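Local coordinates for protein 3,6-diketocamphane 1,6-monooxygenase (Pseudomonas putida, PDB 4UWM) that oxygenates a diketocamphane to a lactone with reduced FMN and molecular oxygen, a Baeyer-Villiger step in the bacterial breakdown of (-)-camphor, at residues K72-A77 / R102-I107. Residues are numbered along the deposited sequence; the frame is centred on the assembly and turned at random.
Sequences KFAPMA and RYFLGI. With FMN (flavin mononucleotide), chain C.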
ATOM      1  N   LYS A  72       8.555  -6.197 -14.316  1.00 19.81           N
ATOM      2  CA  LYS A  72       8.390  -4.821 -13.875  1.00 21.02           C
ATOM      3  C   LYS A  72       6.906  -4.564 -13.552  1.00 20.44           C
ATOM      4  O   LYS A  72       6.020  -5.071 -14.240  1.00 19.45           O
ATOM      5  CB  LYS A  72       8.831  -3.848 -14.973  1.00 24.22           C
ATOM      6  CG  LYS A  72      10.273  -4.032 -15.447  1.00 25.66           C
ATOM      7  CD  LYS A  72      10.575  -2.972 -16.491  1.00 36.67           C
ATOM      8  CE  LYS A  72      11.793  -3.309 -17.328  1.00 34.59           C
ATOM      9  NZ  LYS A  72      12.035  -2.168 -18.249  1.00 36.94           N
ATOM     10  N   PHE A  73       6.644  -3.750 -12.533  1.00 17.83           N
ATOM     11  CA  PHE A  73       5.254  -3.445 -12.134  1.00 19.62           C
ATOM     12  C   PHE A  73       4.891  -1.993 -12.381  1.00 19.24           C
ATOM     13  O   PHE A  73       5.750  -1.128 -12.277  1.00 16.57           O
ATOM     14  CB  PHE A  73       5.054  -3.740 -10.652  1.00 16.91           C
ATOM     15  CG  PHE A  73       5.197  -5.179 -10.293  1.00 17.79           C
ATOM     16  CD1 PHE A  73       4.112  -6.048 -10.409  1.00 15.75           C
ATOM     17  CD2 PHE A  73       6.395  -5.664  -9.797  1.00 16.35           C
ATOM     18  CE1 PHE A  73       4.236  -7.380 -10.055  1.00 16.06           C
ATOM     19  CE2 PHE A  73       6.523  -7.007  -9.429  1.00 18.66           C
ATOM     20  CZ  PHE A  73       5.446  -7.867  -9.571  1.00 16.64           C
ATOM     21  N   ALA A  74       3.624  -1.727 -12.689  1.00 14.92           N
ATOM     22  CA  ALA A  74       3.134  -0.364 -12.764  1.00 15.91           C
ATOM     23  C   ALA A  74       1.701  -0.285 -12.300  1.00 17.56           C
ATOM     24  O   ALA A  74       0.854  -1.053 -12.773  1.00 16.30           O
ATOM     25  CB  ALA A  74       3.233   0.180 -14.196  1.00 16.38           C
ATOM     26  N   PRO A  75       1.402   0.676 -11.405  1.00 14.53           N
ATOM     27  CA  PRO A  75       0.003   1.042 -11.267  1.00 14.48           C
ATOM     28  C   PRO A  75      -0.453   1.674 -12.574  1.00 16.25           C
ATOM     29  O   PRO A  75       0.274   2.510 -13.165  1.00 17.00           O
ATOM     30  CB  PRO A  75       0.012   2.076 -10.108  1.00 16.80           C
ATOM     31  CG  PRO A  75       1.376   2.659 -10.151  1.00 14.77           C
ATOM     32  CD  PRO A  75       2.297   1.549 -10.614  1.00 15.14           C
ATOM     33  N   MET A  76      -1.631   1.289 -13.042  1.00 14.75           N
ATOM     34  CA  MET A  76      -2.140   1.770 -14.325  0.60 16.29           C
ATOM     35  C   MET A  76      -3.636   2.057 -14.253  1.00 17.35           C
ATOM     36  O   MET A  76      -4.471   1.259 -14.736  1.00 17.72           O
ATOM     37  CB  MET A  76      -1.831   0.753 -15.436  0.60 16.85           C
ATOM     38  CG  MET A  76      -2.091   1.263 -16.855  0.60 17.20           C
ATOM     39  SD  MET A  76      -1.083   2.713 -17.230  0.60 18.10           S
ATOM     40  CE  MET A  76       0.563   1.989 -17.116  0.60 16.74           C
ATOM     41  N   ALA A  77      -4.015   3.195 -13.669  1.00 16.71           N
ATOM     42  CA  ALA A  77      -3.107   4.264 -13.200  1.00 16.95           C
ATOM     43  C   ALA A  77      -3.425   4.689 -11.771  1.00 15.60           C
ATOM     44  O   ALA A  77      -4.580   4.595 -11.324  1.00 15.25           O
ATOM     45  CB  ALA A  77      -3.283   5.475 -14.113  1.00 17.37           C
ATOM     46  N   ARG A 102      12.406  -2.004 -10.890  1.00 20.13           N
ATOM     47  CA  ARG A 102      11.480  -2.791 -11.715  1.00 19.67           C
ATOM     48  C   ARG A 102      10.094  -2.216 -11.556  1.00 20.12           C
ATOM     49  O   ARG A 102       9.183  -2.916 -11.084  1.00 20.67           O
ATOM     50  CB  ARG A 102      11.439  -4.267 -11.287  1.00 19.11           C
ATOM     51  CG  ARG A 102      12.764  -5.014 -11.332  1.00 23.62           C
ATOM     52  CD  ARG A 102      12.588  -6.486 -10.984  1.00 21.91           C
ATOM     53  NE  ARG A 102      12.344  -6.765  -9.570  1.00 24.88           N
ATOM     54  CZ  ARG A 102      11.330  -7.496  -9.088  1.00 21.58           C
ATOM     55  NH1 ARG A 102      10.414  -8.045  -9.894  1.00 23.92           N
ATOM     56  NH2 ARG A 102      11.255  -7.716  -7.792  1.00 23.12           N
ATOM     57  N   TYR A 103       9.924  -0.961 -11.976  1.00 19.77           N
ATOM     58  CA  TYR A 103       8.729  -0.201 -11.638  1.00 18.79           C
ATOM     59  C   TYR A 103       8.565   0.888 -12.660  1.00 20.04           C
ATOM     60  O   TYR A 103       9.553   1.445 -13.113  1.00 23.13           O
ATOM     61  CB  TYR A 103       8.896   0.394 -10.207  1.00 17.28           C
ATOM     62  CG  TYR A 103       7.755   1.270  -9.793  1.00 17.14           C
ATOM     63  CD1 TYR A 103       7.753   2.629 -10.104  1.00 17.45           C
ATOM     64  CD2 TYR A 103       6.657   0.743  -9.108  1.00 16.60           C
ATOM     65  CE1 TYR A 103       6.691   3.435  -9.768  1.00 18.53           C
ATOM     66  CE2 TYR A 103       5.581   1.547  -8.755  1.00 14.78           C
ATOM     67  CZ  TYR A 103       5.615   2.894  -9.080  1.00 16.09           C
ATOM     68  OH  TYR A 103       4.557   3.713  -8.761  1.00 13.50           O
ATOM     69  N   PHE A 104       7.330   1.184 -13.054  1.00 17.71           N
ATOM     70  CA  PHE A 104       7.043   2.460 -13.691  1.00 18.50           C
ATOM     71  C   PHE A 104       5.674   2.934 -13.260  1.00 19.25           C
ATOM     72  O   PHE A 104       4.918   2.169 -12.658  1.00 17.54           O
ATOM     73  CB  PHE A 104       7.255   2.463 -15.232  1.00 18.23           C
ATOM     74  CG  PHE A 104       6.385   1.498 -15.998  1.00 17.83           C
ATOM     75  CD1 PHE A 104       6.697   0.141 -16.040  1.00 19.67           C
ATOM     76  CD2 PHE A 104       5.272   1.964 -16.712  1.00 17.59           C
ATOM     77  CE1 PHE A 104       5.902  -0.747 -16.757  1.00 20.70           C
ATOM     78  CE2 PHE A 104       4.467   1.075 -17.423  1.00 20.14           C
ATOM     79  CZ  PHE A 104       4.802  -0.279 -17.450  1.00 20.79           C
ATOM     80  N   LEU A 105       5.362   4.191 -13.550  1.00 18.50           N
ATOM     81  CA  LEU A 105       4.205   4.856 -12.967  1.00 17.60           C
ATOM     82  C   LEU A 105       3.166   5.302 -13.987  1.00 18.00           C
ATOM     83  O   LEU A 105       3.407   6.215 -14.795  1.00 18.44           O
ATOM     84  CB  LEU A 105       4.681   6.066 -12.126  1.00 16.02           C
ATOM     85  CG  LEU A 105       3.634   7.064 -11.628  1.00 17.18           C
ATOM     86  CD1 LEU A 105       2.724   6.424 -10.572  1.00 15.83           C
ATOM     87  CD2 LEU A 105       4.342   8.310 -11.062  1.00 16.52           C
ATOM     88  N   GLY A 106       1.980   4.700 -13.915  1.00 16.62           N
ATOM     89  CA  GLY A 106       0.845   5.209 -14.673  1.00 15.17           C
ATOM     90  C   GLY A 106       0.127   6.267 -13.867  1.00 16.96           C
ATOM     91  O   GLY A 106      -0.145   6.061 -12.683  1.00 13.36           O
ATOM     92  N   ILE A 107      -0.183   7.402 -14.502  1.00 14.92           N
ATOM     93  CA  ILE A 107      -1.012   8.446 -13.853  1.00 15.35           C
ATOM     94  C   ILE A 107      -2.281   8.713 -14.636  1.00 14.39           C
ATOM     95  O   ILE A 107      -2.306   8.514 -15.840  1.00 21.27           O
ATOM     96  CB  ILE A 107      -0.235   9.770 -13.667  1.00 16.57           C
ATOM     97  CG1 ILE A 107       0.094  10.411 -15.037  1.00 21.08           C
ATOM     98  CG2 ILE A 107       1.016   9.525 -12.840  1.00 16.79           C
ATOM     99  CD1 ILE A 107       0.598  11.847 -14.945  1.00 23.57           C
TER
HETATM  100  N1  FMN C 400      -7.486   3.927 -17.810  0.60 52.04           N
HETATM  101  C2  FMN C 400      -6.373   3.571 -17.105  0.60 49.03           C
HETATM  102  O2  FMN C 400      -5.696   4.455 -16.538  0.60 46.98           O
HETATM  103  N3  FMN C 400      -5.959   2.295 -16.994  0.60 52.66           N
HETATM  104  C4  FMN C 400      -6.615   1.280 -17.570  0.60 55.58           C
HETATM  105  O4  FMN C 400      -6.186   0.115 -17.437  0.60 57.96           O
HETATM  106  C4A FMN C 400      -7.846   1.574 -18.358  0.60 53.37           C
HETATM  107  N5  FMN C 400      -8.567   0.604 -18.965  0.60 53.19           N
HETATM  108  C5A FMN C 400      -9.684   0.891 -19.678  0.60 63.85           C
HETATM  109  C6  FMN C 400     -10.402  -0.137 -20.295  0.60 65.18           C
HETATM  110  C7  FMN C 400     -11.553   0.139 -21.033  0.60 66.82           C
HETATM  111  C7M FMN C 400     -12.314  -0.986 -21.691  0.60 63.71           C
HETATM  112  C8  FMN C 400     -12.015   1.552 -21.158  0.60 70.45           C
HETATM  113  C8M FMN C 400     -13.249   1.909 -21.941  0.60 73.77           C
HETATM  114  C9  FMN C 400     -11.302   2.578 -20.545  0.60 70.97           C
HETATM  115  C9A FMN C 400     -10.150   2.309 -19.809  0.60 65.29           C
HETATM  116  N10 FMN C 400      -9.415   3.352 -19.187  0.60 64.77           N
HETATM  117  C10 FMN C 400      -8.254   3.004 -18.446  0.60 57.13           C
HETATM  118  C1' FMN C 400      -9.866   4.753 -19.286  0.60 59.12           C
HETATM  119  C2' FMN C 400      -9.150   5.503 -20.398  0.60 56.71           C
HETATM  120  O2' FMN C 400      -7.751   5.253 -20.273  0.60 47.28           O
HETATM  121  C3' FMN C 400      -9.413   7.003 -20.299  0.60 57.22           C
HETATM  122  O3' FMN C 400     -10.535   7.324 -21.134  0.60 65.47           O
HETATM  123  C4' FMN C 400      -8.172   7.803 -20.703  0.60 50.39           C
HETATM  124  O4' FMN C 400      -7.231   7.834 -19.621  0.60 51.25           O
HETATM  125  C5' FMN C 400      -8.487   9.223 -21.157  0.60 46.99           C
HETATM  126  O5' FMN C 400      -8.571   9.156 -22.574  0.60 40.44           O
HETATM  127  P   FMN C 400      -8.561  10.436 -23.534  0.60 34.63           P
HETATM  128  O1P FMN C 400      -7.611  11.435 -22.951  0.60 33.41           O
HETATM  129  O2P FMN C 400      -8.068   9.804 -24.801  0.60 34.19           O
HETATM  130  O3P FMN C 400     -10.000  10.868 -23.545  0.60 39.47           O
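Phe73 O accepts a hydrogen bond from the backbone N of Phe104 at 2.9 Å, the donor tilted 17° from the carbonyl plane, and Tyr103 CA adds a CA-H...O contact at 3.2 Å. Phe73 N in turn hydrogen-bonds to Arg102 O, and further along Gly106 N meets Pro75 O at 2.9 Å in a more bent bond (131° at the hydrogen). On one face of the pair, Ala74 CB sits 3.5 Å from the centroid of the Phe104 ring, a CH-pi contact almost on the ring normal. Phe104 CG lies between its backbone N and carbonyl carbon (chi1 61°), which carries the ring across to lay one face on the Ala74 methyl; the ring also packs on Ser40 and Met42 of strand 40-43. Replacing Phe104 by alanine would probably strip the Ala74 methyl of its aromatic cover and open a gap beside Met42. The two parallel strands belong to a beta-alpha-beta unit, connected through helix 85-98, in the TIM barrel of the bacterial luciferase family. On the other face Pro75 crosses Tyr103 at about a right angle, its CG 3.6 Å from Tyr103 OH, and also touches Leu105 CD1. In one of its two modelled conformers, the bent Met76 side chain lies against Gly106 CA. A cis peptide joins Met76 to Ala77 at the flavin, where Met76 O accepts hydrogen bonds from FMN N3 (2.9 Å) and Ser44 OG.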